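Local coordinates for uncharacterized protein (PDB 4E40) that acts as the cell-surface haptoglobin-hemoglobin receptor of a trypanosome, probably for uptake of heme, through an elongated helical bundle that is part of a longer membrane protein, at residues A[40-45]-A[113-118]; A[33-38]-A[203-208]; A[105-110]-A[220-225]. All blocks are in the same frame, centred on the assembly; numbering follows the deposited sequence.

Contact 1 (A[40-45]-A[113-118]); sequences VIRNAT and NEIIEL. Unlike the reference sequence in segment 113-118: Ile116 (reference Thr).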
ATOM      1  N   VAL A  40      -1.245   0.824  -5.990  1.00 24.62           N
ATOM      2  CA  VAL A  40      -0.820   1.621  -7.184  1.00 26.63           C
ATOM      3  C   VAL A  40      -1.715   2.870  -7.351  1.00 28.75           C
ATOM      4  O   VAL A  40      -1.234   4.022  -7.514  1.00 27.38           O
ATOM      5  CB  VAL A  40      -0.776   0.751  -8.439  1.00 31.20           C
ATOM      6  CG1 VAL A  40      -0.695   1.618  -9.671  1.00 32.44           C
ATOM      7  CG2 VAL A  40       0.421  -0.213  -8.317  1.00 30.34           C
ATOM      8  N   ILE A  41      -3.020   2.662  -7.223  1.00 27.75           N
ATOM      9  CA  ILE A  41      -3.985   3.777  -7.106  1.00 30.19           C
ATOM     10  C   ILE A  41      -3.651   4.765  -5.963  1.00 30.34           C
ATOM     11  O   ILE A  41      -3.537   5.987  -6.220  1.00 31.45           O
ATOM     12  CB  ILE A  41      -5.445   3.235  -7.052  1.00 32.44           C
ATOM     13  CG1 ILE A  41      -5.787   2.426  -8.297  1.00 33.94           C
ATOM     14  CG2 ILE A  41      -6.435   4.396  -7.030  1.00 32.49           C
ATOM     15  CD1 ILE A  41      -5.363   3.077  -9.592  1.00 40.88           C
ATOM     16  N   ARG A  42      -3.484   4.278  -4.738  0.50 28.07           N
ATOM     17  CA  ARG A  42      -3.123   5.139  -3.597  0.50 28.06           C
ATOM     18  C   ARG A  42      -1.841   5.936  -3.840  0.50 27.69           C
ATOM     19  O   ARG A  42      -1.794   7.169  -3.657  0.50 25.32           O
ATOM     20  CB  ARG A  42      -2.946   4.276  -2.353  0.50 28.91           C
ATOM     21  CG  ARG A  42      -2.826   5.020  -1.048  0.50 27.50           C
ATOM     22  CD  ARG A  42      -4.236   5.293  -0.493  0.50 31.89           C
ATOM     23  NE  ARG A  42      -4.807   6.448  -1.144  0.50 31.25           N
ATOM     24  CZ  ARG A  42      -5.882   7.107  -0.723  0.50 34.10           C
ATOM     25  NH1 ARG A  42      -6.518   6.725   0.373  0.50 34.39           N
ATOM     26  NH2 ARG A  42      -6.284   8.185  -1.385  0.50 34.52           N
ATOM     27  N   ASN A  43      -0.799   5.226  -4.259  1.00 26.78           N
ATOM     28  CA  ASN A  43       0.496   5.859  -4.442  1.00 26.92           C
ATOM     29  C   ASN A  43       0.342   7.018  -5.425  1.00 28.94           C
ATOM     30  O   ASN A  43       1.021   8.052  -5.283  1.00 28.86           O
ATOM     31  CB  ASN A  43       1.538   4.810  -4.947  1.00 27.32           C
ATOM     32  CG  ASN A  43       2.989   5.316  -4.835  1.00 31.77           C
ATOM     33  OD1 ASN A  43       3.356   6.102  -3.947  1.00 31.84           O
ATOM     34  ND2 ASN A  43       3.797   4.884  -5.741  1.00 30.94           N
ATOM     35  N   ALA A  44      -0.589   6.885  -6.359  1.00 27.55           N
ATOM     36  CA  ALA A  44      -0.806   7.912  -7.397  1.00 31.16           C
ATOM     37  C   ALA A  44      -1.498   9.156  -6.853  1.00 32.96           C
ATOM     38  O   ALA A  44      -1.480  10.198  -7.503  1.00 37.88           O
ATOM     39  CB  ALA A  44      -1.593   7.347  -8.587  1.00 30.36           C
ATOM     40  N   THR A  45      -2.095   9.039  -5.683  1.00 34.24           N
ATOM     41  CA  THR A  45      -2.703  10.211  -5.019  1.00 35.52           C
ATOM     42  C   THR A  45      -1.676  11.015  -4.208  1.00 36.88           C
ATOM     43  O   THR A  45      -1.963  12.116  -3.722  1.00 34.24           O
ATOM     44  CB  THR A  45      -3.820   9.821  -4.026  1.00 35.33           C
ATOM     45  OG1 THR A  45      -3.241   9.223  -2.839  1.00 38.61           O
ATOM     46  CG2 THR A  45      -4.852   8.925  -4.664  1.00 38.33           C
ATOM     47  N   ASN A 113       6.035   9.297   2.421  1.00 18.91           N
ATOM     48  CA  ASN A 113       7.285   8.515   2.196  1.00 18.20           C
ATOM     49  C   ASN A 113       7.113   7.057   2.513  1.00 20.29           C
ATOM     50  O   ASN A 113       7.650   6.186   1.746  1.00 21.71           O
ATOM     51  CB  ASN A 113       8.442   9.163   2.986  1.00 20.21           C
ATOM     52  CG  ASN A 113       8.919  10.467   2.340  1.00 22.08           C
ATOM     53  OD1 ASN A 113       8.797  10.647   1.136  1.00 27.67           O
ATOM     54  ND2 ASN A 113       9.440  11.363   3.123  1.00 22.21           N
ATOM     55  N   GLU A 114       6.329   6.729   3.549  1.00 19.16           N
ATOM     56  CA  GLU A 114       6.071   5.336   3.886  1.00 21.04           C
ATOM     57  C   GLU A 114       5.306   4.666   2.753  1.00 19.92           C
ATOM     58  O   GLU A 114       5.631   3.509   2.394  1.00 20.76           O
ATOM     59  CB  GLU A 114       5.310   5.186   5.197  1.00 21.41           C
ATOM     60  CG  GLU A 114       6.294   5.543   6.336  1.00 26.46           C
ATOM     61  CD  GLU A 114       5.686   5.630   7.740  1.00 34.76           C
ATOM     62  OE1 GLU A 114       4.461   5.683   7.881  1.00 38.54           O
ATOM     63  OE2 GLU A 114       6.476   5.728   8.722  1.00 40.03           O
ATOM     64  N   ILE A 115       4.310   5.350   2.193  1.00 18.22           N
ATOM     65  CA  ILE A 115       3.538   4.743   1.086  1.00 18.70           C
ATOM     66  C   ILE A 115       4.423   4.498  -0.142  1.00 19.54           C
ATOM     67  O   ILE A 115       4.275   3.457  -0.835  1.00 18.58           O
ATOM     68  CB  ILE A 115       2.337   5.644   0.727  1.00 19.23           C
ATOM     69  CG1 ILE A 115       1.306   5.508   1.872  1.00 19.46           C
ATOM     70  CG2 ILE A 115       1.721   5.275  -0.626  1.00 20.18           C
ATOM     71  CD1 ILE A 115       0.222   6.603   1.830  1.00 21.51           C
ATOM     72  N   ILE A 116       5.296   5.451  -0.429  1.00 18.75           N
ATOM     73  CA  ILE A 116       6.186   5.317  -1.604  1.00 19.50           C
ATOM     74  C   ILE A 116       7.052   4.083  -1.387  1.00 19.20           C
ATOM     75  O   ILE A 116       7.185   3.240  -2.322  1.00 19.06           O
ATOM     76  CB  ILE A 116       7.048   6.591  -1.808  1.00 18.44           C
ATOM     77  CG1 ILE A 116       6.158   7.743  -2.338  1.00 21.19           C
ATOM     78  CG2 ILE A 116       8.259   6.289  -2.725  1.00 19.46           C
ATOM     79  CD1 ILE A 116       6.838   9.135  -2.270  1.00 24.96           C
ATOM     80  N   GLU A 117       7.666   3.957  -0.197  1.00 19.37           N
ATOM     81  CA  GLU A 117       8.553   2.790   0.069  1.00 20.18           C
ATOM     82  C   GLU A 117       7.793   1.451   0.010  1.00 20.14           C
ATOM     83  O   GLU A 117       8.247   0.457  -0.630  1.00 19.60           O
ATOM     84  CB  GLU A 117       9.221   2.963   1.464  1.00 23.71           C
ATOM     85  CG  GLU A 117      10.044   1.727   1.910  1.00 30.30           C
ATOM     86  CD  GLU A 117      10.219   1.654   3.453  1.00 39.63           C
ATOM     87  OE1 GLU A 117       9.586   2.439   4.226  1.00 41.78           O
ATOM     88  OE2 GLU A 117      10.990   0.786   3.917  1.00 42.95           O
ATOM     89  N   LEU A 118       6.599   1.425   0.605  1.00 17.84           N
ATOM     90  CA  LEU A 118       5.799   0.171   0.693  1.00 19.28           C
ATOM     91  C   LEU A 118       5.327  -0.221  -0.665  1.00 17.63           C
ATOM     92  O   LEU A 118       5.307  -1.430  -0.987  1.00 18.38           O
ATOM     93  CB  LEU A 118       4.563   0.431   1.578  1.00 19.96           C
ATOM     94  CG  LEU A 118       4.954   0.497   3.069  1.00 23.55           C
ATOM     95  CD1 LEU A 118       3.752   1.090   3.773  1.00 23.05           C
ATOM     96  CD2 LEU A 118       5.187  -0.918   3.567  1.00 26.03           C
TER
HETATM   97  O   HOH W   1       6.643   3.845  -5.049  1.00 22.27           O
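Asn43 and Ile116 mark the point where helix 28-73 passes helix 82-147, their CA atoms 6.4 Å apart. The local axes run roughly antiparallel at 143° and come within 9.7 Å of each other. Such spacing leaves only a thin band of side-chain contact, 155 Å² counted over both sides, and no direct hydrogen bond joins the two segments.

Asn43 and Ile115 give the larger shares. With CG swung anti to the backbone N (chi1 -166°), the Asn43 amide reaches across to helix 82-147 and meets the Ile116 side chain at about a right angle. OD1 of Asn43 lies 3.6 Å from CG1 of Ile116, and the same oxygen is 3.8 Å from CG2 of Ile115, so the carbonyl end of the amide rests against two branched side chains. The nitrogen end has a polar link: a water accepts a weak hydrogen bond from Asn43 ND2 and donates to the backbone O of Ile116, 2.8 Å away, bridging the helices beside the amide-isoleucine contact. Ile116 differs here from the reference sequence, which has threonine.

Ile115 is buried and points at the partner helix; its CD1 end stays 4.5 Å from CG of Arg42, a loose touch. Arg42 also packs on Val212 and Ala216, so helix 192-246 flanks this pair. The seam, with its one bridging water, belongs to the elongated three-helix bundle of the haptoglobin-hemoglobin receptor, at the level of Arg42, a residue that contacts heme b when the ligand is bound.

Contact 2 (A[33-38]-A[203-208]); sequences GILLRP and DNLDKD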
ATOM      1  N   GLY A  33      -1.580  -9.059  -9.491  1.00 18.52           N
ATOM      2  CA  GLY A  33      -1.979  -7.714  -9.969  1.00 19.26           C
ATOM      3  C   GLY A  33      -3.207  -7.198  -9.257  1.00 20.54           C
ATOM      4  O   GLY A  33      -3.277  -5.992  -8.969  1.00 21.53           O
ATOM      5  N   ILE A  34      -4.191  -8.045  -8.941  1.00 18.90           N
ATOM      6  CA  ILE A  34      -5.349  -7.641  -8.106  1.00 19.62           C
ATOM      7  C   ILE A  34      -4.920  -7.214  -6.715  1.00 19.04           C
ATOM      8  O   ILE A  34      -5.390  -6.192  -6.187  1.00 19.37           O
ATOM      9  CB  ILE A  34      -6.362  -8.829  -7.988  1.00 19.64           C
ATOM     10  CG1 ILE A  34      -7.016  -9.020  -9.338  1.00 20.88           C
ATOM     11  CG2 ILE A  34      -7.473  -8.540  -6.940  1.00 22.17           C
ATOM     12  CD1 ILE A  34      -7.822 -10.316  -9.394  1.00 20.14           C
ATOM     13  N   LEU A  35      -4.023  -7.984  -6.083  1.00 19.85           N
ATOM     14  CA  LEU A  35      -3.551  -7.565  -4.747  1.00 19.12           C
ATOM     15  C   LEU A  35      -2.854  -6.206  -4.823  1.00 20.46           C
ATOM     16  O   LEU A  35      -3.089  -5.390  -3.921  1.00 19.73           O
ATOM     17  CB  LEU A  35      -2.559  -8.585  -4.128  1.00 18.97           C
ATOM     18  CG  LEU A  35      -3.186  -9.835  -3.508  1.00 19.96           C
ATOM     19  CD1 LEU A  35      -2.106 -10.861  -3.207  1.00 21.56           C
ATOM     20  CD2 LEU A  35      -3.902  -9.468  -2.208  1.00 24.69           C
ATOM     21  N   LEU A  36      -2.067  -5.939  -5.889  1.00 19.99           N
ATOM     22  CA  LEU A  36      -1.234  -4.709  -5.983  1.00 20.91           C
ATOM     23  C   LEU A  36      -2.062  -3.477  -6.295  1.00 24.85           C
ATOM     24  O   LEU A  36      -1.719  -2.337  -5.877  1.00 23.57           O
ATOM     25  CB  LEU A  36      -0.122  -4.878  -7.021  1.00 20.17           C
ATOM     26  CG  LEU A  36       0.810  -3.674  -7.224  1.00 19.76           C
ATOM     27  CD1 LEU A  36       1.636  -3.468  -5.951  1.00 19.42           C
ATOM     28  CD2 LEU A  36       1.664  -3.965  -8.421  1.00 20.52           C
ATOM     29  N   ARG A  37      -3.184  -3.686  -6.963  1.00 23.16           N
ATOM     30  CA  ARG A  37      -3.963  -2.581  -7.562  1.00 25.86           C
ATOM     31  C   ARG A  37      -4.252  -1.413  -6.618  1.00 27.98           C
ATOM     32  O   ARG A  37      -3.970  -0.263  -7.023  1.00 28.93           O
ATOM     33  CB  ARG A  37      -5.225  -3.129  -8.226  1.00 27.45           C
ATOM     34  CG  ARG A  37      -6.050  -2.089  -8.987  1.00 31.18           C
ATOM     35  CD  ARG A  37      -5.254  -1.418 -10.078  1.00 36.04           C
ATOM     36  NE  ARG A  37      -6.124  -0.486 -10.803  1.00 43.55           N
ATOM     37  CZ  ARG A  37      -5.689   0.564 -11.503  1.00 49.79           C
ATOM     38  NH1 ARG A  37      -4.379   0.813 -11.586  1.00 48.37           N
ATOM     39  NH2 ARG A  37      -6.570   1.379 -12.105  1.00 47.13           N
ATOM     40  N   PRO A  38      -4.741  -1.669  -5.380  1.00 26.13           N
ATOM     41  CA  PRO A  38      -5.052  -0.496  -4.532  1.00 26.76           C
ATOM     42  C   PRO A  38      -3.867   0.334  -4.127  1.00 27.56           C
ATOM     43  O   PRO A  38      -4.053   1.556  -3.936  1.00 24.27           O
ATOM     44  CB  PRO A  38      -5.679  -1.093  -3.253  1.00 26.32           C
ATOM     45  CG  PRO A  38      -6.261  -2.407  -3.723  1.00 28.91           C
ATOM     46  CD  PRO A  38      -5.277  -2.900  -4.760  1.00 26.10           C
ATOM     47  N   ASP A 203       2.208 -13.367   0.387  0.50 20.04           N
ATOM     48  CA  ASP A 203       1.892 -12.953   1.767  0.50 21.79           C
ATOM     49  C   ASP A 203       2.556 -11.590   2.117  0.50 20.73           C
ATOM     50  O   ASP A 203       1.979 -10.764   2.828  0.50 22.69           O
ATOM     51  CB  ASP A 203       2.158 -14.091   2.766  0.50 24.51           C
ATOM     52  CG  ASP A 203       1.099 -15.253   2.662  0.50 25.91           C
ATOM     53  OD1 ASP A 203      -0.142 -14.981   2.770  0.50 26.51           O
ATOM     54  OD2 ASP A 203       1.481 -16.459   2.486  0.50 31.25           O
ATOM     55  N   ASN A 204       3.709 -11.320   1.537  1.00 20.99           N
ATOM     56  CA  ASN A 204       4.384  -9.997   1.748  1.00 20.72           C
ATOM     57  C   ASN A 204       3.642  -8.905   0.982  1.00 21.45           C
ATOM     58  O   ASN A 204       3.493  -7.792   1.487  1.00 20.14           O
ATOM     59  CB  ASN A 204       5.867 -10.063   1.380  1.00 22.79           C
ATOM     60  CG  ASN A 204       6.679 -10.796   2.448  1.00 29.60           C
ATOM     61  OD1 ASN A 204       6.312 -10.743   3.620  1.00 33.61           O
ATOM     62  ND2 ASN A 204       7.792 -11.405   2.068  1.00 30.83           N
ATOM     63  N   LEU A 205       3.198  -9.223  -0.232  1.00 19.18           N
ATOM     64  CA  LEU A 205       2.406  -8.308  -1.067  1.00 17.88           C
ATOM     65  C   LEU A 205       1.124  -7.906  -0.339  1.00 20.34           C
ATOM     66  O   LEU A 205       0.811  -6.721  -0.263  1.00 19.56           O
ATOM     67  CB  LEU A 205       2.149  -8.994  -2.418  1.00 17.03           C
ATOM     68  CG  LEU A 205       1.213  -8.290  -3.392  1.00 16.28           C
ATOM     69  CD1 LEU A 205       1.645  -6.813  -3.682  1.00 17.19           C
ATOM     70  CD2 LEU A 205       1.133  -9.091  -4.666  1.00 18.14           C
ATOM     71  N   ASP A 206       0.391  -8.898   0.175  1.00 19.44           N
ATOM     72  CA  ASP A 206      -0.879  -8.668   0.863  1.00 21.54           C
ATOM     73  C   ASP A 206      -0.615  -7.760   2.074  1.00 22.57           C
ATOM     74  O   ASP A 206      -1.342  -6.747   2.248  1.00 22.49           O
ATOM     75  CB  ASP A 206      -1.418 -10.044   1.289  1.00 23.41           C
ATOM     76  CG  ASP A 206      -2.837 -10.029   1.722  1.00 30.51           C
ATOM     77  OD1 ASP A 206      -3.543  -9.011   1.611  1.00 25.78           O
ATOM     78  OD2 ASP A 206      -3.311 -11.157   2.086  1.00 34.83           O
ATOM     79  N   LYS A 207       0.414  -8.071   2.861  1.00 22.50           N
ATOM     80  CA  LYS A 207       0.782  -7.272   4.049  1.00 23.64           C
ATOM     81  C   LYS A 207       1.116  -5.841   3.662  1.00 23.74           C
ATOM     82  O   LYS A 207       0.676  -4.877   4.340  1.00 23.84           O
ATOM     83  CB  LYS A 207       1.954  -7.893   4.755  1.00 26.87           C
ATOM     84  CG  LYS A 207       1.528  -9.090   5.590  1.00 35.84           C
ATOM     85  CD  LYS A 207       2.788  -9.747   6.153  1.00 38.98           C
ATOM     86  CE  LYS A 207       2.485 -10.635   7.352  1.00 49.73           C
ATOM     87  NZ  LYS A 207       1.712 -11.844   6.966  1.00 50.11           N
ATOM     88  N   ASP A 208       1.870  -5.694   2.583  1.00 21.53           N
ATOM     89  CA  ASP A 208       2.339  -4.351   2.162  1.00 21.72           C
ATOM     90  C   ASP A 208       1.176  -3.478   1.732  1.00 21.12           C
ATOM     91  O   ASP A 208       1.175  -2.270   2.046  1.00 20.14           O
ATOM     92  CB  ASP A 208       3.376  -4.430   1.033  1.00 24.16           C
ATOM     93  CG  ASP A 208       4.765  -4.869   1.539  1.00 28.98           C
ATOM     94  OD1 ASP A 208       5.013  -4.915   2.764  1.00 31.40           O
ATOM     95  OD2 ASP A 208       5.622  -5.222   0.707  1.00 29.54           O
TER
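Leu35 of helix 28-73 reaches directly onto Leu205 and Asp206 of helix 192-246. Its CB sits 3.8 Å from CD2 of Leu205 and almost as close to CG of the same residue, so contact begins at the root of the side chain. Beyond it, CG stands beside the backbone N (chi1 -79°), and the two methyls divide between the neighbours. CD1 keeps to Leu205, 4.0 Å from its CD2, whereas CD2 of Leu35 lies 3.9 Å from OD1 of Asp206, placing a methyl against a carboxylate oxygen that also forms a long, weak ion pair with Lys210.

Here two long helices of the receptor's bundle run side by side in nearly the same direction, their local axes 22° apart and 9.2 Å from each other at closest approach. Leu36, one residue on, approaches Leu205 at about a right angle: its CD1 meets the other methyl, CD1 of Leu205, at 4.0 Å. Leu205 is buried and thus receives a leucine on each of its two methyls. Both Leu36 and Leu205 also touch Ala122, through which helix 82-147 joins this apolar cluster, while Leu35 leans on Leu202 as well.

Contact 3 (A[105-110]-A[220-225]); sequences VEIVAK and ETALEK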
ATOM      1  N   VAL A 105       1.823  18.445   9.272  1.00 17.01           N
ATOM      2  CA  VAL A 105       2.332  18.395   7.891  1.00 17.60           C
ATOM      3  C   VAL A 105       3.564  17.507   7.865  1.00 18.70           C
ATOM      4  O   VAL A 105       3.754  16.780   6.868  1.00 18.91           O
ATOM      5  CB  VAL A 105       2.553  19.829   7.358  1.00 19.36           C
ATOM      6  CG1 VAL A 105       3.349  19.812   6.008  1.00 20.11           C
ATOM      7  CG2 VAL A 105       1.186  20.501   7.150  1.00 18.96           C
ATOM      8  N   GLU A 106       4.361  17.470   8.935  1.00 18.02           N
ATOM      9  CA  GLU A 106       5.461  16.484   9.045  1.00 20.56           C
ATOM     10  C   GLU A 106       4.980  15.062   9.086  1.00 21.40           C
ATOM     11  O   GLU A 106       5.611  14.172   8.478  1.00 21.97           O
ATOM     12  CB  GLU A 106       6.337  16.780  10.273  1.00 22.93           C
ATOM     13  CG  GLU A 106       7.311  17.894   9.988  1.00 31.63           C
ATOM     14  CD  GLU A 106       8.013  17.690   8.611  1.00 35.39           C
ATOM     15  OE1 GLU A 106       8.512  16.557   8.286  1.00 38.49           O
ATOM     16  OE2 GLU A 106       7.999  18.674   7.860  1.00 30.36           O
ATOM     17  N   ILE A 107       3.864  14.821   9.793  1.00 17.95           N
ATOM     18  CA  ILE A 107       3.288  13.492   9.766  1.00 19.42           C
ATOM     19  C   ILE A 107       2.825  13.114   8.369  1.00 19.63           C
ATOM     20  O   ILE A 107       3.088  11.944   7.957  1.00 19.60           O
ATOM     21  CB  ILE A 107       2.134  13.337  10.765  1.00 19.58           C
ATOM     22  CG1 ILE A 107       2.709  13.397  12.145  1.00 22.04           C
ATOM     23  CG2 ILE A 107       1.433  11.950  10.554  1.00 18.62           C
ATOM     24  CD1 ILE A 107       1.650  13.523  13.231  1.00 25.87           C
ATOM     25  N   VAL A 108       2.172  14.021   7.635  1.00 19.51           N
ATOM     26  CA  VAL A 108       1.732  13.792   6.257  1.00 19.01           C
ATOM     27  C   VAL A 108       2.959  13.418   5.398  1.00 20.32           C
ATOM     28  O   VAL A 108       2.907  12.464   4.618  1.00 20.83           O
ATOM     29  CB  VAL A 108       1.038  15.014   5.645  1.00 20.51           C
ATOM     30  CG1 VAL A 108       0.829  14.779   4.111  1.00 19.74           C
ATOM     31  CG2 VAL A 108      -0.301  15.221   6.348  1.00 20.25           C
ATOM     32  N   ALA A 109       4.058  14.120   5.583  1.00 19.49           N
ATOM     33  CA  ALA A 109       5.255  13.836   4.767  1.00 19.57           C
ATOM     34  C   ALA A 109       5.756  12.460   5.071  1.00 19.53           C
ATOM     35  O   ALA A 109       6.209  11.743   4.134  1.00 20.73           O
ATOM     36  CB  ALA A 109       6.365  14.863   5.126  1.00 20.41           C
ATOM     37  N   LYS A 110       5.744  12.061   6.357  1.00 18.99           N
ATOM     38  CA  LYS A 110       6.241  10.748   6.776  1.00 20.35           C
ATOM     39  C   LYS A 110       5.390   9.662   6.130  1.00 19.76           C
ATOM     40  O   LYS A 110       5.944   8.660   5.629  1.00 22.68           O
ATOM     41  CB  LYS A 110       6.243  10.575   8.303  1.00 22.91           C
ATOM     42  CG  LYS A 110       7.292  11.436   9.019  1.00 31.68           C
ATOM     43  CD  LYS A 110       7.211  11.368  10.555  1.00 37.76           C
ATOM     44  CE  LYS A 110       8.199  12.343  11.238  1.00 40.41           C
ATOM     45  NZ  LYS A 110       9.527  12.382  10.580  1.00 48.74           N
ATOM     46  N   GLU A 220      -4.527  10.924   5.970  1.00 23.07           N
ATOM     47  CA  GLU A 220      -5.742  11.692   5.897  1.00 25.29           C
ATOM     48  C   GLU A 220      -6.093  12.267   7.242  1.00 23.15           C
ATOM     49  O   GLU A 220      -6.551  13.442   7.263  1.00 26.57           O
ATOM     50  CB  GLU A 220      -6.898  10.798   5.383  1.00 27.90           C
ATOM     51  CG  GLU A 220      -8.182  11.581   5.154  1.00 36.15           C
ATOM     52  CD  GLU A 220      -8.063  12.899   4.408  1.00 42.14           C
ATOM     53  OE1 GLU A 220      -8.672  13.878   4.922  1.00 49.61           O
ATOM     54  OE2 GLU A 220      -7.415  12.995   3.324  1.00 42.30           O
ATOM     55  N   THR A 221      -5.858  11.544   8.323  1.00 23.84           N
ATOM     56  CA  THR A 221      -6.156  12.069   9.682  1.00 24.99           C
ATOM     57  C   THR A 221      -5.260  13.291   9.983  1.00 26.84           C
ATOM     58  O   THR A 221      -5.710  14.324  10.494  1.00 26.15           O
ATOM     59  CB  THR A 221      -5.986  10.995  10.723  1.00 29.55           C
ATOM     60  OG1 THR A 221      -7.026  10.035  10.502  1.00 31.16           O
ATOM     61  CG2 THR A 221      -6.079  11.554  12.140  1.00 30.26           C
ATOM     62  N   ALA A 222      -4.001  13.174   9.606  1.00 22.98           N
ATOM     63  CA  ALA A 222      -3.100  14.364   9.806  1.00 21.96           C
ATOM     64  C   ALA A 222      -3.421  15.551   8.933  1.00 23.67           C
ATOM     65  O   ALA A 222      -3.246  16.707   9.377  1.00 23.99           O
ATOM     66  CB  ALA A 222      -1.634  13.897   9.613  1.00 21.65           C
ATOM     67  N   LEU A 223      -3.835  15.370   7.692  1.00 20.97           N
ATOM     68  CA  LEU A 223      -4.216  16.474   6.876  1.00 23.86           C
ATOM     69  C   LEU A 223      -5.414  17.136   7.562  1.00 24.52           C
ATOM     70  O   LEU A 223      -5.442  18.352   7.568  1.00 24.50           O
ATOM     71  CB  LEU A 223      -4.642  16.111   5.442  1.00 24.35           C
ATOM     72  CG  LEU A 223      -3.591  16.080   4.343  1.00 31.30           C
ATOM     73  CD1 LEU A 223      -4.085  15.425   3.064  1.00 32.85           C
ATOM     74  CD2 LEU A 223      -2.974  17.436   4.054  1.00 29.92           C
ATOM     75  N   GLU A 224      -6.370  16.339   8.079  1.00 24.71           N
ATOM     76  CA  GLU A 224      -7.570  16.928   8.779  1.00 24.68           C
ATOM     77  C   GLU A 224      -7.093  17.816   9.952  1.00 24.35           C
ATOM     78  O   GLU A 224      -7.614  18.946  10.109  1.00 23.02           O
ATOM     79  CB  GLU A 224      -8.570  15.844   9.295  1.00 28.73           C
ATOM     80  CG  GLU A 224      -9.334  15.087   8.187  1.00 34.55           C
ATOM     81  CD  GLU A 224      -9.758  13.650   8.582  1.00 39.75           C
ATOM     82  OE1 GLU A 224      -9.697  13.276   9.794  1.00 40.67           O
ATOM     83  OE2 GLU A 224     -10.111  12.857   7.662  1.00 38.25           O
ATOM     84  N   LYS A 225      -6.182  17.311  10.766  1.00 21.44           N
ATOM     85  CA  LYS A 225      -5.701  18.048  11.945  1.00 20.64           C
ATOM     86  C   LYS A 225      -4.976  19.309  11.438  1.00 18.85           C
ATOM     87  O   LYS A 225      -5.120  20.392  12.030  1.00 16.49           O
ATOM     88  CB  LYS A 225      -4.841  17.182  12.854  1.00 22.26           C
ATOM     89  CG  LYS A 225      -5.596  15.950  13.474  1.00 27.10           C
ATOM     90  CD  LYS A 225      -4.680  15.241  14.502  1.00 28.57           C
ATOM     91  CE  LYS A 225      -5.239  13.942  15.072  1.00 36.45           C
ATOM     92  NZ  LYS A 225      -6.095  14.240  16.256  1.00 40.34           N
TER
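Ala222 points its single methyl at helix 82-147, where two branched side chains receive it. CG2 of Ile107 and CG2 of Val108 each lie 3.8 Å from CB of Ala222, so the small residue sits in the angle between the two methyls. The two branches are turned differently: in Ile107, CG2 is the branch anti to the backbone N, while in Val108 (chi1 170°) CG2 stands beside the backbone N and CG1 takes the anti position. Each residue thereby offers a methyl to the same alanine.

The CG2 methyl of Val108 does further work. It rests 3.8 Å from the backbone N of Leu223 and 3.9 Å from CG of that leucine, spanning the step from Ala222 to Leu223. Leu223 does not aim straight across from its backbone, but its side chain bends back to meet the valine.

With a small residue at the interface, the helices pass closely, their local axes 8.4 Å apart and nearly antiparallel, at 159°; Val108 and Ala222 have CA atoms 6.0 Å apart. No hydrogen bond crosses, and Val108, Ala222 and Leu223 are all buried. Helix 28-73 closes in on this pair: Val105, Val108 and Leu223 touch Ser53, and Leu223 also packs on Lys52, another residue that meets heme b in the ligand-bound protein.

Overall arrangement
Three pairings of three long helices make up the set: contact 1 joins 28-73 with 82-147, contact 2 joins 28-73 with 192-246, and contact 3 joins 82-147 with 192-246. They are staggered along the bundle, with contact 1 between the others: its centre lies 12 Å from that of contact 2 and 14 Å from that of contact 3, whereas contacts 2 and 3 are 24 Å apart. Contacts 1 and 2 touch where Leu118 CD2 meets Asp208 OD1 at 4.1 Å. The heme b residues Arg42, within contact 1, and Lys52, whose side chain is about 4 Å from that of Leu223 in contact 3, have side chains about 10 Å apart; no heme is bound in this model.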